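Local coordinates for protein S-adenosyl-L-methionine-dependent 2-deoxy-scyllo-inosamine dehydrogenase (Bacillus circulans, PDB 4M7S) that catalyses the radical S-adenosyl-L-methionine-dependent two-electron oxidation of 2-deoxy-scyllo-inosamine to amino-dideoxy-scyllo-inosose in butirosin biosynthesis, using two [4Fe-4S] clusters, at residues Arg86-Asn92 against Ile109-Thr115; Ser6-Val12 against Arg56-Tyr62; Arg18-Tyr22 against Gln116-Ala120. One frame throughout, in Å; residues are numbered along the deposited sequence. Where two conformers were deposited one is given.

Contact 1: Arg86-Asn92 against Ile109-Thr115; sequences RPIIYTN and IQKFIVT
Tyr90 and Ile113 lie side by side on one face of a parallel strand pair, CG1 of Ile113 sitting over the tyrosine ring 4.0 Å from its centroid as a CH-pi contact. The two strands, 86-91 and 111-116, are joined through helix 98-107 in a beta-alpha-beta crossover of the radical SAM fold. The isoleucine reaches the ring because its CG1 is anti to the carbonyl carbon (chi1 -45°), and it meets the CD2-CE2 side off-centre. Ile88 continues this face, with CD1 beside CB of Lys111 and CG2 against CG1 of Ile113.

On the opposite face, Ile89 and Phe112 point the same way, CB of Ile89 lying 3.7 Å from CD2 of the Phe112 ring. Ile109 crosses Ile89 at about a right angle and puts CD1 against both Pro87 CB and Ile89 CG1, while its CG2 lies over a face of the Phe112 ring. Leu101 and Leu104 pack on Phe112 from the side of helix 98-107.

Between the two layers the backbones alternate as donor and acceptor, and the bond from Ile113 N to Ile89 O is 2.7 Å long. Toward the start of the pair, the guanidinium and amide planes of Arg86 and Gln110 stand 67° apart. Arg86 NH2 approaches Gln110 OE1 to 2.7 Å, a bent and weak hydrogen bond.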
loop_
_atom_site.group_PDB
_atom_site.type_symbol
_atom_site.label_atom_id
_atom_site.label_comp_id
_atom_site.label_asym_id
_atom_site.label_seq_id
_atom_site.Cartn_x
_atom_site.Cartn_y
_atom_site.Cartn_z
ATOM N N ARG A 86 -8.553 -8.052 5.198
ATOM C CA ARG A 86 -9.591 -7.184 4.643
ATOM C C ARG A 86 -9.106 -6.530 3.359
ATOM O O ARG A 86 -8.346 -5.560 3.404
ATOM C CB ARG A 86 -10.000 -6.124 5.676
ATOM C CG ARG A 86 -11.008 -5.080 5.180
ATOM C CD ARG A 86 -11.566 -4.284 6.358
ATOM N NE ARG A 86 -12.316 -3.106 5.930
ATOM C CZ ARG A 86 -13.613 -3.106 5.639
ATOM N NH1 ARG A 86 -14.209 -1.981 5.266
ATOM N NH2 ARG A 86 -14.318 -4.227 5.726
ATOM N N PRO A 87 -9.526 -7.077 2.205
ATOM C CA PRO A 87 -9.108 -6.600 0.883
ATOM C C PRO A 87 -9.829 -5.313 0.486
ATOM O O PRO A 87 -11.060 -5.258 0.531
ATOM C CB PRO A 87 -9.522 -7.748 -0.059
ATOM C CG PRO A 87 -9.822 -8.936 0.849
ATOM C CD PRO A 87 -10.332 -8.308 2.110
ATOM N N ILE A 88 -9.059 -4.294 0.108
ATOM C CA ILE A 88 -9.606 -2.995 -0.256
ATOM C C ILE A 88 -9.085 -2.604 -1.629
ATOM O O ILE A 88 -7.893 -2.750 -1.899
ATOM C CB ILE A 88 -9.123 -1.891 0.700
ATOM C CG1 ILE A 88 -9.283 -2.311 2.161
ATOM C CG2 ILE A 88 -9.840 -0.568 0.398
ATOM C CD1 ILE A 88 -10.710 -2.508 2.582
ATOM N N ILE A 89 -9.962 -2.094 -2.489
ATOM C CA ILE A 89 -9.518 -1.558 -3.773
ATOM C C ILE A 89 -9.485 -0.028 -3.733
ATOM O O ILE A 89 -10.495 0.614 -3.428
ATOM C CB ILE A 89 -10.443 -1.990 -4.932
ATOM C CG1 ILE A 89 -10.279 -3.479 -5.237
ATOM C CG2 ILE A 89 -10.138 -1.169 -6.199
ATOM C CD1 ILE A 89 -9.005 -3.800 -5.982
ATOM N N TYR A 90 -8.327 0.555 -4.032
ATOM C CA TYR A 90 -8.247 1.989 -4.266
ATOM C C TYR A 90 -8.128 2.177 -5.782
ATOM O O TYR A 90 -7.178 1.688 -6.400
ATOM C CB TYR A 90 -7.035 2.578 -3.558
ATOM C CG TYR A 90 -7.078 2.492 -2.038
ATOM C CD1 TYR A 90 -6.789 1.306 -1.373
ATOM C CD2 TYR A 90 -7.384 3.606 -1.274
ATOM C CE1 TYR A 90 -6.809 1.231 0.016
ATOM C CE2 TYR A 90 -7.403 3.545 0.114
ATOM C CZ TYR A 90 -7.119 2.356 0.749
ATOM O OH TYR A 90 -7.141 2.291 2.124
ATOM N N THR A 91 -9.088 2.871 -6.385
ATOM C CA THR A 91 -9.143 2.941 -7.846
ATOM C C THR A 91 -9.570 4.323 -8.345
ATOM O O THR A 91 -10.312 5.017 -7.654
ATOM C CB THR A 91 -10.105 1.857 -8.391
ATOM O OG1 THR A 91 -10.179 1.944 -9.821
ATOM C CG2 THR A 91 -11.507 2.022 -7.789
ATOM N N ASN A 92 -9.106 4.733 -9.531
ATOM C CA ASN A 92 -9.603 5.977 -10.120
ATOM C C ASN A 92 -11.008 5.822 -10.688
ATOM O O ASN A 92 -11.631 6.807 -11.092
ATOM C CB ASN A 92 -8.656 6.577 -11.175
ATOM C CG ASN A 92 -8.352 5.625 -12.320
ATOM O OD1 ASN A 92 -9.194 4.811 -12.724
ATOM N ND2 ASN A 92 -7.128 5.714 -12.845
ATOM N N ILE A 109 -13.291 -8.554 -2.217
ATOM C CA ILE A 109 -13.091 -7.135 -1.903
ATOM C C ILE A 109 -14.192 -6.639 -0.970
ATOM O O ILE A 109 -15.377 -6.783 -1.275
ATOM C CB ILE A 109 -13.057 -6.235 -3.168
ATOM C CG1 ILE A 109 -11.891 -6.624 -4.080
ATOM C CG2 ILE A 109 -12.948 -4.740 -2.768
ATOM C CD1 ILE A 109 -10.538 -6.668 -3.367
ATOM N N GLN A 110 -13.807 -6.044 0.156
ATOM C CA GLN A 110 -14.787 -5.550 1.113
ATOM C C GLN A 110 -15.051 -4.055 0.959
ATOM O O GLN A 110 -16.028 -3.531 1.492
ATOM C CB GLN A 110 -14.340 -5.870 2.541
ATOM C CG GLN A 110 -14.314 -7.366 2.838
ATOM C CD GLN A 110 -13.833 -7.672 4.229
ATOM O OE1 GLN A 110 -13.843 -6.806 5.101
ATOM N NE2 GLN A 110 -13.404 -8.915 4.452
ATOM N N LYS A 111 -14.182 -3.360 0.235
ATOM C CA LYS A 111 -14.363 -1.923 0.077
ATOM C C LYS A 111 -13.695 -1.390 -1.181
ATOM O O LYS A 111 -12.569 -1.770 -1.508
ATOM C CB LYS A 111 -13.838 -1.187 1.310
ATOM C CG LYS A 111 -14.284 0.259 1.430
ATOM C CD LYS A 111 -14.120 0.704 2.870
ATOM C CE LYS A 111 -14.393 2.185 3.061
ATOM N NZ LYS A 111 -14.064 2.671 4.442
ATOM N N PHE A 112 -14.411 -0.513 -1.884
ATOM C CA PHE A 112 -13.866 0.221 -3.017
ATOM C C PHE A 112 -13.780 1.703 -2.656
ATOM O O PHE A 112 -14.778 2.320 -2.270
ATOM C CB PHE A 112 -14.761 0.055 -4.249
ATOM C CG PHE A 112 -14.908 -1.375 -4.718
ATOM C CD1 PHE A 112 -15.885 -2.202 -4.178
ATOM C CD2 PHE A 112 -14.082 -1.883 -5.715
ATOM C CE1 PHE A 112 -16.033 -3.523 -4.624
ATOM C CE2 PHE A 112 -14.222 -3.205 -6.169
ATOM C CZ PHE A 112 -15.198 -4.021 -5.621
ATOM N N ILE A 113 -12.580 2.262 -2.767
ATOM C CA ILE A 113 -12.378 3.687 -2.566
ATOM C C ILE A 113 -12.159 4.253 -3.949
ATOM O O ILE A 113 -11.095 4.051 -4.533
ATOM C CB ILE A 113 -11.115 3.989 -1.743
ATOM C CG1 ILE A 113 -11.012 3.078 -0.517
ATOM C CG2 ILE A 113 -11.056 5.473 -1.372
ATOM C CD1 ILE A 113 -12.118 3.255 0.467
ATOM N N VAL A 114 -13.157 4.943 -4.487
ATOM C CA VAL A 114 -13.031 5.473 -5.838
ATOM C C VAL A 114 -12.648 6.947 -5.798
ATOM O O VAL A 114 -13.284 7.740 -5.102
ATOM C CB VAL A 114 -14.335 5.314 -6.649
ATOM C CG1 VAL A 114 -14.146 5.856 -8.055
ATOM C CG2 VAL A 114 -14.762 3.857 -6.694
ATOM N N THR A 115 -11.609 7.306 -6.545
ATOM C CA THR A 115 -11.198 8.699 -6.650
ATOM C C THR A 115 -11.260 9.186 -8.095
ATOM O O THR A 115 -10.452 8.778 -8.928
ATOM C CB THR A 115 -9.769 8.907 -6.111
ATOM O OG1 THR A 115 -9.585 8.129 -4.924
ATOM C CG2 THR A 115 -9.526 10.376 -5.785
#

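Contact 2: Ser6-Val12 against Arg56-Tyr62; sequences SMIEVEV and RISFHFY. With SF4 (iron/sulfur cluster), chain C.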
loop_
_atom_site.group_PDB
_atom_site.type_symbol
_atom_site.label_atom_id
_atom_site.label_comp_id
_atom_site.label_asym_id
_atom_site.label_seq_id
_atom_site.Cartn_x
_atom_site.Cartn_y
_atom_site.Cartn_z
ATOM N N SER A 6 -0.335 -3.524 9.919
ATOM C CA SER A 6 -1.777 -3.698 9.945
ATOM C C SER A 6 -2.346 -3.518 8.539
ATOM O O SER A 6 -3.475 -3.919 8.262
ATOM C CB SER A 6 -2.420 -2.712 10.922
ATOM O OG SER A 6 -2.287 -1.386 10.448
HETATM N N MSE A 7 -1.550 -2.919 7.656
HETATM C CA MSE A 7 -1.928 -2.715 6.257
HETATM C C MSE A 7 -0.743 -3.078 5.377
HETATM O O MSE A 7 0.407 -2.729 5.684
HETATM C CB MSE A 7 -2.363 -1.263 6.002
HETATM C CG MSE A 7 -2.329 -0.835 4.512
HETATM SE SE MSE A 7 -3.729 -1.608 3.341
HETATM C CE MSE A 7 -5.187 -0.380 3.793
ATOM N N ILE A 8 -1.006 -3.815 4.305
ATOM C CA ILE A 8 0.026 -4.060 3.311
ATOM C C ILE A 8 -0.484 -3.629 1.942
ATOM O O ILE A 8 -1.598 -3.993 1.547
ATOM C CB ILE A 8 0.504 -5.530 3.296
ATOM C CG1 ILE A 8 1.538 -5.738 2.188
ATOM C CG2 ILE A 8 -0.669 -6.502 3.118
ATOM C CD1 ILE A 8 2.356 -6.991 2.370
ATOM N N GLU A 9 0.326 -2.840 1.232
ATOM C CA GLU A 9 -0.037 -2.334 -0.087
ATOM C C GLU A 9 0.778 -3.073 -1.122
ATOM O O GLU A 9 2.008 -3.053 -1.062
ATOM C CB GLU A 9 0.286 -0.843 -0.207
ATOM C CG GLU A 9 -0.852 0.094 0.097
ATOM C CD GLU A 9 -0.466 1.544 -0.114
ATOM O OE1 GLU A 9 0.221 1.828 -1.114
ATOM O OE2 GLU A 9 -0.833 2.390 0.726
ATOM N N VAL A 10 0.099 -3.716 -2.070
ATOM C CA VAL A 10 0.773 -4.541 -3.066
ATOM C C VAL A 10 0.636 -3.940 -4.468
ATOM O O VAL A 10 -0.477 -3.796 -4.988
ATOM C CB VAL A 10 0.220 -5.964 -3.052
ATOM C CG1 VAL A 10 1.054 -6.876 -3.940
ATOM C CG2 VAL A 10 0.212 -6.511 -1.621
ATOM N N GLU A 11 1.764 -3.591 -5.079
ATOM C CA GLU A 11 1.756 -3.076 -6.444
ATOM C C GLU A 11 1.569 -4.218 -7.450
ATOM O O GLU A 11 2.526 -4.641 -8.109
ATOM C CB GLU A 11 3.063 -2.328 -6.731
ATOM C CG GLU A 11 3.020 -1.411 -7.946
ATOM C CD GLU A 11 4.341 -0.693 -8.183
ATOM O OE1 GLU A 11 5.409 -1.245 -7.806
ATOM O OE2 GLU A 11 4.302 0.428 -8.738
ATOM N N VAL A 12 0.341 -4.720 -7.575
ATOM C CA VAL A 12 0.080 -5.820 -8.520
ATOM C C VAL A 12 0.248 -5.372 -9.980
ATOM O O VAL A 12 0.402 -6.192 -10.882
ATOM C CB VAL A 12 -1.296 -6.484 -8.283
ATOM C CG1 VAL A 12 -1.399 -6.965 -6.837
ATOM C CG2 VAL A 12 -2.437 -5.510 -8.607
ATOM N N ARG A 56 -5.449 -5.174 6.843
ATOM C CA ARG A 56 -5.946 -4.760 5.531
ATOM C C ARG A 56 -4.930 -5.053 4.439
ATOM O O ARG A 56 -3.719 -4.950 4.654
ATOM C CB ARG A 56 -6.261 -3.268 5.513
ATOM C CG ARG A 56 -6.724 -2.695 6.813
ATOM C CD ARG A 56 -8.183 -2.333 6.762
ATOM N NE ARG A 56 -8.527 -1.384 7.814
ATOM C CZ ARG A 56 -8.671 -1.704 9.097
ATOM N NH1 ARG A 56 -8.503 -2.959 9.501
ATOM N NH2 ARG A 56 -8.981 -0.766 9.980
ATOM N N ILE A 57 -5.426 -5.417 3.263
ATOM C CA ILE A 57 -4.570 -5.555 2.093
ATOM C C ILE A 57 -5.132 -4.719 0.939
ATOM O O ILE A 57 -6.311 -4.838 0.595
ATOM C CB ILE A 57 -4.362 -7.049 1.687
ATOM C CG1 ILE A 57 -3.528 -7.164 0.408
ATOM C CG2 ILE A 57 -5.704 -7.776 1.526
ATOM C CD1 ILE A 57 -2.939 -8.560 0.192
ATOM N N SER A 58 -4.305 -3.839 0.377
ATOM C CA SER A 58 -4.683 -3.097 -0.832
ATOM C C SER A 58 -3.782 -3.440 -2.028
ATOM O O SER A 58 -2.692 -3.998 -1.850
ATOM C CB SER A 58 -4.737 -1.586 -0.583
ATOM O OG SER A 58 -3.690 -1.149 0.247
ATOM N N PHE A 59 -4.243 -3.108 -3.237
ATOM C CA PHE A 59 -3.619 -3.589 -4.473
ATOM C C PHE A 59 -3.111 -2.477 -5.383
ATOM O O PHE A 59 -3.012 -2.653 -6.611
ATOM C CB PHE A 59 -4.616 -4.448 -5.245
ATOM C CG PHE A 59 -5.171 -5.574 -4.437
ATOM C CD1 PHE A 59 -4.524 -6.804 -4.398
ATOM C CD2 PHE A 59 -6.326 -5.400 -3.688
ATOM C CE1 PHE A 59 -5.029 -7.848 -3.651
ATOM C CE2 PHE A 59 -6.833 -6.443 -2.916
ATOM C CZ PHE A 59 -6.187 -7.669 -2.907
ATOM N N HIS A 60 -2.748 -1.340 -4.767
ATOM C CA HIS A 60 -2.449 -0.057 -5.449
ATOM C C HIS A 60 -1.239 0.666 -4.823
ATOM O O HIS A 60 -1.310 1.077 -3.662
ATOM C CB HIS A 60 -3.682 0.853 -5.312
ATOM C CG HIS A 60 -3.554 2.202 -5.964
ATOM N ND1 HIS A 60 -4.551 2.736 -6.753
ATOM C CD2 HIS A 60 -2.578 3.142 -5.911
ATOM C CE1 HIS A 60 -4.184 3.932 -7.180
ATOM N NE2 HIS A 60 -2.992 4.202 -6.684
ATOM N N PHE A 61 -0.148 0.866 -5.570
ATOM C CA PHE A 61 0.973 1.621 -5.011
ATOM C C PHE A 61 0.857 2.963 -5.710
ATOM O O PHE A 61 0.387 3.946 -5.122
ATOM C CB PHE A 61 2.322 0.944 -5.278
ATOM C CG PHE A 61 3.496 1.674 -4.700
ATOM C CD1 PHE A 61 3.361 2.427 -3.533
ATOM C CD2 PHE A 61 4.734 1.630 -5.329
ATOM C CE1 PHE A 61 4.431 3.120 -3.002
ATOM C CE2 PHE A 61 5.825 2.323 -4.803
ATOM C CZ PHE A 61 5.670 3.077 -3.635
ATOM N N TYR A 62 1.249 3.003 -6.978
ATOM C CA TYR A 62 1.010 4.200 -7.791
ATOM C C TYR A 62 0.456 3.816 -9.157
ATOM O O TYR A 62 0.630 4.537 -10.151
ATOM C CB TYR A 62 2.273 5.033 -7.931
ATOM C CG TYR A 62 2.570 5.891 -6.723
ATOM C CD1 TYR A 62 2.009 7.156 -6.591
ATOM C CD2 TYR A 62 3.403 5.432 -5.713
ATOM C CE1 TYR A 62 2.281 7.948 -5.486
ATOM C CE2 TYR A 62 3.680 6.212 -4.602
ATOM C CZ TYR A 62 3.113 7.463 -4.493
ATOM O OH TYR A 62 3.396 8.231 -3.390
HETATM FE FE1 SF4 C . -3.117 7.402 -11.511
HETATM FE FE2 SF4 C . -3.643 9.979 -11.099
HETATM FE FE3 SF4 C . -1.515 8.888 -9.942
HETATM FE FE4 SF4 C . -3.983 8.167 -9.079
HETATM S S1 SF4 C . -3.026 10.245 -8.884
HETATM S S2 SF4 C . -2.238 6.745 -9.496
HETATM S S3 SF4 C . -5.188 8.275 -11.043
HETATM S S4 SF4 C . -1.810 9.177 -12.217
#
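Arg56 N donates to Ser6 O over 2.7 Å, opening the parallel pairing of strands 7-10 and 56-58, neighbours in the parallel part of the sheet of the radical SAM fold. Ile8 N to Arg56 O, Ser58 N to Ile8 O and Val10 N to Ser58 O carry the pairing onward.

On one face Met7, present as selenomethionine, crosses Arg56 at about a right angle. The turn of its chain at chi2 (72°) sets SE against Ser58, and Met7 CE lies 3.5 Å from Arg56 CB. SE of Met7, 3.1 Å from Ser58 OG, and CG of Glu9 meet this hydroxyl from directions about a right angle apart. The packing here is tight, and the buried OG has no polar partner in the model. Ile8 and Ile57 lie side by side on the other face, CG2 of Ile8 against CG1 of Ile57, where Met45 of helix 38-50 packs on Ile57.

Past the strands the two segments remain in touch. Val12 CG1 meets the edge of the Phe59 ring, and Glu11 stands at the edge of Phe61 with carboxylate and ring planes 84° apart; OE1 of Glu11 is held by the backbone N of Val180. The 56-62 segment then reaches an iron-sulfur cluster, where Tyr62 O comes to 3.7 Å from the sulfide S2.

Contact 3: Arg18-Tyr22 against Gln116-Ala120; sequences RTCWY and QHAGA. With SF4 (iron/sulfur cluster), chain C.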
loop_
_atom_site.group_PDB
_atom_site.type_symbol
_atom_site.label_atom_id
_atom_site.label_comp_id
_atom_site.label_asym_id
_atom_site.label_seq_id
_atom_site.Cartn_x
_atom_site.Cartn_y
_atom_site.Cartn_z
ATOM N N ARG A 18 -4.148 7.183 -16.002
ATOM C CA ARG A 18 -4.162 8.639 -15.931
ATOM C C ARG A 18 -2.757 9.229 -15.854
ATOM O O ARG A 18 -1.770 8.508 -15.678
ATOM C CB ARG A 18 -5.050 9.127 -14.780
ATOM C CG ARG A 18 -6.531 9.022 -15.111
ATOM C CD ARG A 18 -7.430 9.619 -14.056
ATOM N NE ARG A 18 -8.835 9.356 -14.360
ATOM C CZ ARG A 18 -9.593 10.120 -15.141
ATOM N NH1 ARG A 18 -9.094 11.216 -15.701
ATOM N NH2 ARG A 18 -10.859 9.790 -15.362
ATOM N N THR A 19 -2.682 10.546 -15.988
ATOM C CA THR A 19 -1.412 11.234 -16.139
ATOM C C THR A 19 -1.302 12.395 -15.163
ATOM O O THR A 19 -0.663 13.393 -15.468
ATOM C CB THR A 19 -1.285 11.789 -17.565
ATOM O OG1 THR A 19 -2.414 12.627 -17.842
ATOM C CG2 THR A 19 -1.242 10.649 -18.589
ATOM N N CYS A 20 -1.919 12.252 -13.990
ATOM C CA CYS A 20 -2.030 13.357 -13.033
ATOM C C CYS A 20 -0.677 14.004 -12.733
ATOM O O CYS A 20 0.258 13.342 -12.269
ATOM C CB CYS A 20 -2.693 12.879 -11.742
ATOM S SG CYS A 20 -4.279 12.045 -12.018
ATOM N N TRP A 21 -0.567 15.296 -13.020
ATOM C CA TRP A 21 0.726 15.963 -12.903
ATOM C C TRP A 21 1.201 16.043 -11.453
ATOM O O TRP A 21 2.399 16.120 -11.195
ATOM C CB TRP A 21 0.711 17.345 -13.561
ATOM C CG TRP A 21 2.091 17.800 -13.969
ATOM C CD1 TRP A 21 2.751 18.920 -13.544
ATOM C CD2 TRP A 21 2.989 17.117 -14.864
ATOM N NE1 TRP A 21 3.997 18.980 -14.129
ATOM C CE2 TRP A 21 4.163 17.895 -14.939
ATOM C CE3 TRP A 21 2.906 15.933 -15.603
ATOM C CZ2 TRP A 21 5.252 17.513 -15.736
ATOM C CZ3 TRP A 21 3.987 15.563 -16.393
ATOM C CH2 TRP A 21 5.142 16.356 -16.456
ATOM N N TYR A 22 0.262 16.004 -10.513
ATOM C CA TYR A 22 0.605 16.027 -9.095
ATOM C C TYR A 22 1.076 14.659 -8.602
ATOM O O TYR A 22 1.541 14.530 -7.469
ATOM C CB TYR A 22 -0.573 16.528 -8.252
ATOM C CG TYR A 22 -1.905 15.884 -8.585
ATOM C CD1 TYR A 22 -2.324 14.729 -7.935
ATOM C CD2 TYR A 22 -2.745 16.438 -9.544
ATOM C CE1 TYR A 22 -3.541 14.142 -8.230
ATOM C CE2 TYR A 22 -3.962 15.859 -9.850
ATOM C CZ TYR A 22 -4.356 14.712 -9.187
ATOM O OH TYR A 22 -5.569 14.130 -9.485
ATOM N N GLN A 116 -12.226 10.048 -8.394
ATOM C CA GLN A 116 -12.250 10.731 -9.682
ATOM C C GLN A 116 -11.006 11.615 -9.764
ATOM O O GLN A 116 -10.832 12.515 -8.940
ATOM C CB GLN A 116 -13.511 11.584 -9.811
ATOM C CG GLN A 116 -13.529 12.471 -11.047
ATOM C CD GLN A 116 -13.550 11.669 -12.331
ATOM O OE1 GLN A 116 -14.184 10.613 -12.403
ATOM N NE2 GLN A 116 -12.847 12.157 -13.351
ATOM N N HIS A 117 -10.136 11.359 -10.740
ATOM C CA HIS A 117 -8.861 12.079 -10.812
ATOM C C HIS A 117 -8.735 13.044 -11.986
ATOM O O HIS A 117 -9.686 13.245 -12.743
ATOM C CB HIS A 117 -7.677 11.108 -10.786
ATOM C CG HIS A 117 -7.246 10.723 -9.407
ATOM N ND1 HIS A 117 -6.566 11.584 -8.573
ATOM C CD2 HIS A 117 -7.405 9.571 -8.710
ATOM C CE1 HIS A 117 -6.323 10.980 -7.423
ATOM N NE2 HIS A 117 -6.819 9.759 -7.480
ATOM N N ALA A 118 -7.544 13.627 -12.123
ATOM C CA ALA A 118 -7.292 14.725 -13.062
ATOM C C ALA A 118 -7.623 14.386 -14.508
ATOM O O ALA A 118 -7.047 13.464 -15.096
ATOM C CB ALA A 118 -5.857 15.216 -12.950
ATOM N N GLY A 119 -8.543 15.166 -15.067
ATOM C CA GLY A 119 -9.071 14.949 -16.398
ATOM C C GLY A 119 -10.421 15.632 -16.517
ATOM O O GLY A 119 -10.548 16.824 -16.219
ATOM N N ALA A 120 -11.433 14.885 -16.954
ATOM C CA ALA A 120 -11.261 13.496 -17.360
ATOM C C ALA A 120 -11.027 13.394 -18.866
ATOM O O ALA A 120 -9.921 13.639 -19.358
ATOM C CB ALA A 120 -12.472 12.674 -16.951
HETATM FE FE1 SF4 C . -3.117 7.402 -11.511
HETATM FE FE2 SF4 C . -3.643 9.979 -11.099
HETATM FE FE3 SF4 C . -1.515 8.888 -9.942
HETATM FE FE4 SF4 C . -3.983 8.167 -9.079
HETATM S S1 SF4 C . -3.026 10.245 -8.884
HETATM S S2 SF4 C . -2.238 6.745 -9.496
HETATM S S3 SF4 C . -5.188 8.275 -11.043
HETATM S S4 SF4 C . -1.810 9.177 -12.217
HETATM O O HOH W 1 -5.222 12.331 -16.747
#
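Cys20 SG binds FE2 of the [4Fe-4S] cluster at about 2.3 Å, while the His117 ring, from the facing loop, lies with one face against the same cluster. Cys20 belongs to the CX3CX2C motif of the radical SAM family, with Cys16 and Cys23 as the other assigned ligands of this S-adenosylmethionine-binding cluster. The cysteine sulfur also touches CB of His117 and CB of Ala118. FE4 is 3.6 Å above the imidazole plane of His117, offset toward the ring's rim, and His117 CD2 lies 3.5 Å from the sulfide S3. Arg18 CB approaches that same S3 to 3.8 Å.

Tyr22, also in the pocket, meets the histidine at its edge. Tyr22 OH and ND1 of His117 form a 2.9 Å hydrogen bond in the imidazole plane, either group being able to donate. The same hydroxyl takes a weak, bent bond from Ala118 N, so two consecutive residues of the 116-120 loop hold it. Ala118 CB packs 3.7 Å from CE2 of Tyr22, and in the second shell His144 stacks on the tyrosine ring.

From the cluster the extended chain of Arg18 leads outward. Its CD rests against CB of His117, and the guanidinium passes that residue with His117 O over one face. Ala120 CA lies in plane at the guanidinium edge. NE forms a salt bridge with Asp94, a second-shell partner that probably steadies the guanidinium. Ala118 O is tied to the 18-22 segment twice: Arg18 NH1 makes a weak hydrogen bond to it, and a water donates to Ala118 O over 2.7 Å while accepting from Thr19 N.

In the fold
Contacts 1 and 2 are neighbouring strand pairs of one sheet, their centres 10 Å apart, and strands 56-58 and 86-91 join them directly: Ile88 N lies 2.8 Å from Ile57 O in a probable hydrogen bond. Contact 3 sits beyond the C-terminal ends of these strands, its centre 18 Å from that of contact 1 and 20 Å from that of contact 2. Asn92, just past strand 86-91, packs on Arg18 and His117, so contact 1 touches contact 3. Contacts 2 and 3 do not touch, their nearest atoms being about 6 Å apart, yet both reach the same S-adenosylmethionine-binding cluster. Asn92, Tyr62, Arg18, Cys20, Tyr22 and His117 thus line one cluster pocket.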